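Long-range contact in acetylxylan esterase A (Aspergillus awamori, PDB 5X6S), which removes acetyl side groups from the backbone of acetylated xylans, as a secreted serine esterase of carbohydrate esterase family 1: residues D12-P24 and I63-W76. Residues are numbered along the deposited sequence; the frame is centred on the assembly and turned at random.
Sequences DNPTNVGMYIYVP and IVIYPSSPYSGGCW
Strands 18-23 and 63-68 pair antiparallel next to the edge strand 3-7 of the central sheet of this alpha/beta-hydrolase fold, joined by three hydrogen-bonded pairs, Gly18-Ser68, Tyr20-Tyr66 and Tyr22-Val64. In the middle pair Tyr66 N lies 2.7 Å from Tyr20 O, and Tyr20 N lies 3.2 Å from Tyr66 O. On the face that carries Tyr20, Tyr22 and Tyr66, the Tyr20 ring lies beside Tyr66 O and sets its CE1 edge 3.8 Å from Ser68 CB. The Tyr66 ring turns its CE2 edge to Tyr22 CB, also 3.8 Å away, while Val64 CG1 lies over the rim of one of its faces. Tyr22 has CG anti to the backbone N (chi1 -177°), which carries its ring away from strand 63-68 to a hydrogen bond between its hydroxyl and Glu58. On the other face the Ile21 side chain runs at a slant across that of Ile65, its CG2 3.9 Å from Ile65 CG1.

Beyond the strands, residues 13-17 meet the loop 69-76. Asn13 clamps Val17 with both ends of its amide, OD1 accepting from Val17 N and ND2 donating to Val17 O. The CG1 methyl of Val17, held anti to the backbone N, touches Ser68 O and butts in plane against the Trp76 indole edge, 3.6 Å from CZ3. Pro70 lies against the carbonyl oxygens of Thr15 and Asn16, its CG 3.3 Å from Thr15 O; the same CG sits over the centre of the Tyr71 ring, a CH-pi contact. Ser69 OG ties this loop together, accepting from Tyr71 N in an ST turn and donating to Cys75 O.

Cys75 is disulfide-bonded to Cys40, and Trp76 N is hydrogen-bonded to Ser120 OG, next to the probable nucleophile Ser119. Helix 91-106 covers Met19 and Ile65, helix 53-60 packs on Tyr22 and Tyr66, and strands 3-7 and 33-37 flank the pair.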
# COMPACT_ATOMS: atom_id res chain seq x y z
N ASP A 12 16.09 8.04 6.12
CA ASP A 12 16.13 9.33 6.81
C ASP A 12 15.63 9.20 8.27
O ASP A 12 14.59 8.60 8.54
CB ASP A 12 15.33 10.37 6.10
CG ASP A 12 15.98 10.79 4.76
OD1 ASP A 12 17.19 10.48 4.57
OD2 ASP A 12 15.28 11.42 3.93
N ASN A 13 16.41 9.76 9.21
CA ASN A 13 16.12 9.56 10.61
C ASN A 13 16.63 10.73 11.45
O ASN A 13 17.37 10.52 12.37
CB ASN A 13 16.70 8.20 11.06
CG ASN A 13 16.39 7.86 12.52
OD1 ASN A 13 15.36 8.29 13.07
ND2 ASN A 13 17.27 7.09 13.16
N PRO A 14 16.18 11.96 11.12
CA PRO A 14 16.76 13.14 11.79
C PRO A 14 16.50 13.17 13.31
O PRO A 14 17.32 13.71 14.04
CB PRO A 14 16.12 14.32 11.03
CG PRO A 14 14.86 13.80 10.49
CD PRO A 14 15.16 12.35 10.11
N THR A 15 15.44 12.51 13.80
CA THR A 15 15.19 12.48 15.22
C THR A 15 15.84 11.29 15.90
O THR A 15 15.67 11.08 17.10
CB THR A 15 13.67 12.54 15.56
OG1 THR A 15 13.00 11.34 15.15
CG2 THR A 15 13.02 13.81 14.98
N ASN A 16 16.64 10.53 15.17
CA ASN A 16 17.47 9.50 15.78
C ASN A 16 16.74 8.40 16.56
O ASN A 16 17.22 7.88 17.59
CB ASN A 16 18.57 10.14 16.62
CG ASN A 16 19.79 9.27 16.70
OD1 ASN A 16 20.17 8.59 15.71
ND2 ASN A 16 20.45 9.30 17.86
N VAL A 17 15.58 8.00 16.03
CA VAL A 17 14.86 6.86 16.58
C VAL A 17 15.71 5.58 16.40
O VAL A 17 16.32 5.40 15.34
CB VAL A 17 13.48 6.71 15.87
CG1 VAL A 17 12.63 5.65 16.51
CG2 VAL A 17 12.76 8.05 15.85
N GLY A 18 15.72 4.68 17.39
CA GLY A 18 16.39 3.36 17.22
C GLY A 18 15.53 2.35 16.48
O GLY A 18 14.30 2.40 16.58
N MET A 19 16.14 1.42 15.76
CA MET A 19 15.42 0.38 15.09
C MET A 19 15.98 -0.98 15.50
O MET A 19 17.19 -1.20 15.34
CB MET A 19 15.53 0.51 13.57
CG MET A 19 14.90 -0.62 12.83
SD MET A 19 15.01 -0.45 11.06
CE MET A 19 14.36 -2.02 10.51
N TYR A 20 15.14 -1.83 16.04
CA TYR A 20 15.51 -3.21 16.34
C TYR A 20 14.54 -4.13 15.68
O TYR A 20 13.33 -3.88 15.69
CB TYR A 20 15.55 -3.49 17.84
CG TYR A 20 16.52 -2.60 18.60
CD1 TYR A 20 16.18 -1.30 18.93
CD2 TYR A 20 17.77 -3.04 18.95
CE1 TYR A 20 17.03 -0.47 19.66
CE2 TYR A 20 18.65 -2.23 19.67
CZ TYR A 20 18.27 -0.94 20.01
OH TYR A 20 19.13 -0.11 20.66
N ILE A 21 15.03 -5.22 15.10
CA ILE A 21 14.15 -6.22 14.49
C ILE A 21 14.36 -7.62 15.02
O ILE A 21 15.50 -8.04 15.32
CB ILE A 21 14.25 -6.26 12.96
CG1 ILE A 21 15.65 -6.64 12.49
CG2 ILE A 21 13.94 -4.90 12.40
CD1 ILE A 21 15.68 -6.86 10.96
N TYR A 22 13.27 -8.36 15.16
CA TYR A 22 13.36 -9.77 15.42
C TYR A 22 13.05 -10.51 14.14
O TYR A 22 11.92 -10.45 13.64
CB TYR A 22 12.44 -10.25 16.54
CG TYR A 22 12.62 -11.73 16.83
CD1 TYR A 22 13.63 -12.19 17.67
CD2 TYR A 22 11.79 -12.67 16.26
CE1 TYR A 22 13.81 -13.58 17.91
CE2 TYR A 22 11.94 -14.03 16.51
CZ TYR A 22 12.96 -14.48 17.35
OH TYR A 22 13.10 -15.84 17.59
N VAL A 23 14.04 -11.26 13.66
CA VAL A 23 13.86 -12.12 12.49
C VAL A 23 13.79 -13.58 12.97
O VAL A 23 14.77 -14.09 13.51
CB VAL A 23 15.01 -11.96 11.46
CG1 VAL A 23 14.73 -12.79 10.22
CG2 VAL A 23 15.18 -10.49 11.05
N PRO A 24 12.61 -14.21 12.85
CA PRO A 24 12.52 -15.55 13.42
C PRO A 24 13.32 -16.61 12.67
O PRO A 24 13.65 -16.43 11.50
CB PRO A 24 11.03 -15.86 13.31
CG PRO A 24 10.54 -15.06 12.13
CD PRO A 24 11.36 -13.79 12.21
N ILE A 63 8.32 -10.79 10.40
CA ILE A 63 9.41 -10.09 11.05
C ILE A 63 8.77 -9.08 12.02
O ILE A 63 7.75 -8.49 11.68
CB ILE A 63 10.30 -9.35 10.01
CG1 ILE A 63 11.03 -10.40 9.15
CG2 ILE A 63 11.30 -8.37 10.66
CD1 ILE A 63 11.72 -9.84 7.93
N VAL A 64 9.35 -8.88 13.18
CA VAL A 64 8.90 -7.81 14.10
C VAL A 64 9.85 -6.64 14.15
O VAL A 64 11.07 -6.85 14.25
CB VAL A 64 8.67 -8.31 15.58
CG1 VAL A 64 7.80 -7.27 16.36
CG2 VAL A 64 8.07 -9.70 15.61
N ILE A 65 9.33 -5.42 14.04
CA ILE A 65 10.14 -4.20 14.14
C ILE A 65 9.78 -3.53 15.44
O ILE A 65 8.60 -3.35 15.71
CB ILE A 65 9.90 -3.18 12.99
CG1 ILE A 65 10.30 -3.78 11.64
CG2 ILE A 65 10.66 -1.88 13.29
CD1 ILE A 65 9.79 -2.94 10.44
N TYR A 66 10.80 -3.19 16.24
CA TYR A 66 10.60 -2.57 17.55
C TYR A 66 11.28 -1.22 17.51
O TYR A 66 12.51 -1.15 17.75
CB TYR A 66 11.19 -3.47 18.69
CG TYR A 66 10.64 -4.88 18.78
CD1 TYR A 66 9.47 -5.17 19.51
CD2 TYR A 66 11.30 -5.94 18.15
CE1 TYR A 66 8.98 -6.46 19.63
CE2 TYR A 66 10.81 -7.24 18.26
CZ TYR A 66 9.66 -7.51 18.96
OH TYR A 66 9.21 -8.80 19.01
N PRO A 67 10.54 -0.14 17.19
CA PRO A 67 11.17 1.19 17.20
C PRO A 67 11.51 1.56 18.64
O PRO A 67 10.89 1.03 19.54
CB PRO A 67 10.07 2.13 16.66
CG PRO A 67 9.12 1.20 15.89
CD PRO A 67 9.13 -0.05 16.78
N SER A 68 12.51 2.43 18.82
CA SER A 68 12.99 2.77 20.17
C SER A 68 13.11 4.28 20.32
O SER A 68 13.88 4.93 19.62
CB SER A 68 14.33 2.12 20.42
OG SER A 68 14.45 1.85 21.77
N SER A 69 12.37 4.83 21.25
CA SER A 69 12.30 6.28 21.42
C SER A 69 13.67 6.86 21.72
O SER A 69 14.44 6.28 22.50
CB SER A 69 11.35 6.68 22.52
OG SER A 69 11.38 8.09 22.68
N PRO A 70 13.99 7.99 21.06
CA PRO A 70 15.26 8.65 21.32
C PRO A 70 15.21 9.55 22.56
O PRO A 70 16.27 10.12 22.91
CB PRO A 70 15.46 9.53 20.09
CG PRO A 70 14.04 9.91 19.70
CD PRO A 70 13.21 8.68 20.01
N TYR A 71 14.04 9.74 23.16
CA TYR A 71 13.91 10.79 24.18
C TYR A 71 14.10 10.34 25.62
O TYR A 71 13.79 9.21 26.04
CB TYR A 71 12.59 11.56 24.04
CG TYR A 71 12.36 12.09 22.64
CD1 TYR A 71 13.18 13.09 22.12
CD2 TYR A 71 11.33 11.57 21.82
CE1 TYR A 71 12.99 13.57 20.82
CE2 TYR A 71 11.14 12.03 20.52
CZ TYR A 71 11.97 13.03 20.02
OH TYR A 71 11.82 13.50 18.74
N SER A 72 14.59 11.29 26.40
CA SER A 72 14.65 11.09 27.84
C SER A 72 13.22 10.82 28.35
O SER A 72 12.30 11.56 28.04
CB SER A 72 15.24 12.36 28.49
OG SER A 72 15.41 12.09 29.85
N GLY A 73 13.03 9.75 29.11
CA GLY A 73 11.71 9.46 29.62
C GLY A 73 11.03 8.38 28.78
O GLY A 73 10.04 7.76 29.21
N GLY A 74 11.57 8.17 27.57
CA GLY A 74 11.18 7.06 26.71
C GLY A 74 9.79 7.14 26.07
O GLY A 74 9.36 6.16 25.45
N CYS A 75 9.11 8.27 26.18
CA CYS A 75 7.82 8.41 25.51
C CYS A 75 8.06 8.71 24.02
O CYS A 75 9.16 9.15 23.64
CB CYS A 75 6.97 9.53 26.08
SG CYS A 75 6.58 9.40 27.85
N TRP A 76 7.01 8.55 23.22
CA TRP A 76 7.03 8.94 21.80
C TRP A 76 6.62 10.38 21.52
O TRP A 76 5.73 10.90 22.15
CB TRP A 76 6.15 7.97 21.00
CG TRP A 76 6.79 6.60 20.95
CD1 TRP A 76 6.50 5.51 21.75
CD2 TRP A 76 7.91 6.22 20.13
NE1 TRP A 76 7.38 4.47 21.44
CE2 TRP A 76 8.24 4.87 20.46
CE3 TRP A 76 8.67 6.89 19.15
CZ2 TRP A 76 9.26 4.17 19.81
CZ3 TRP A 76 9.68 6.19 18.50
CH2 TRP A 76 9.98 4.84 18.85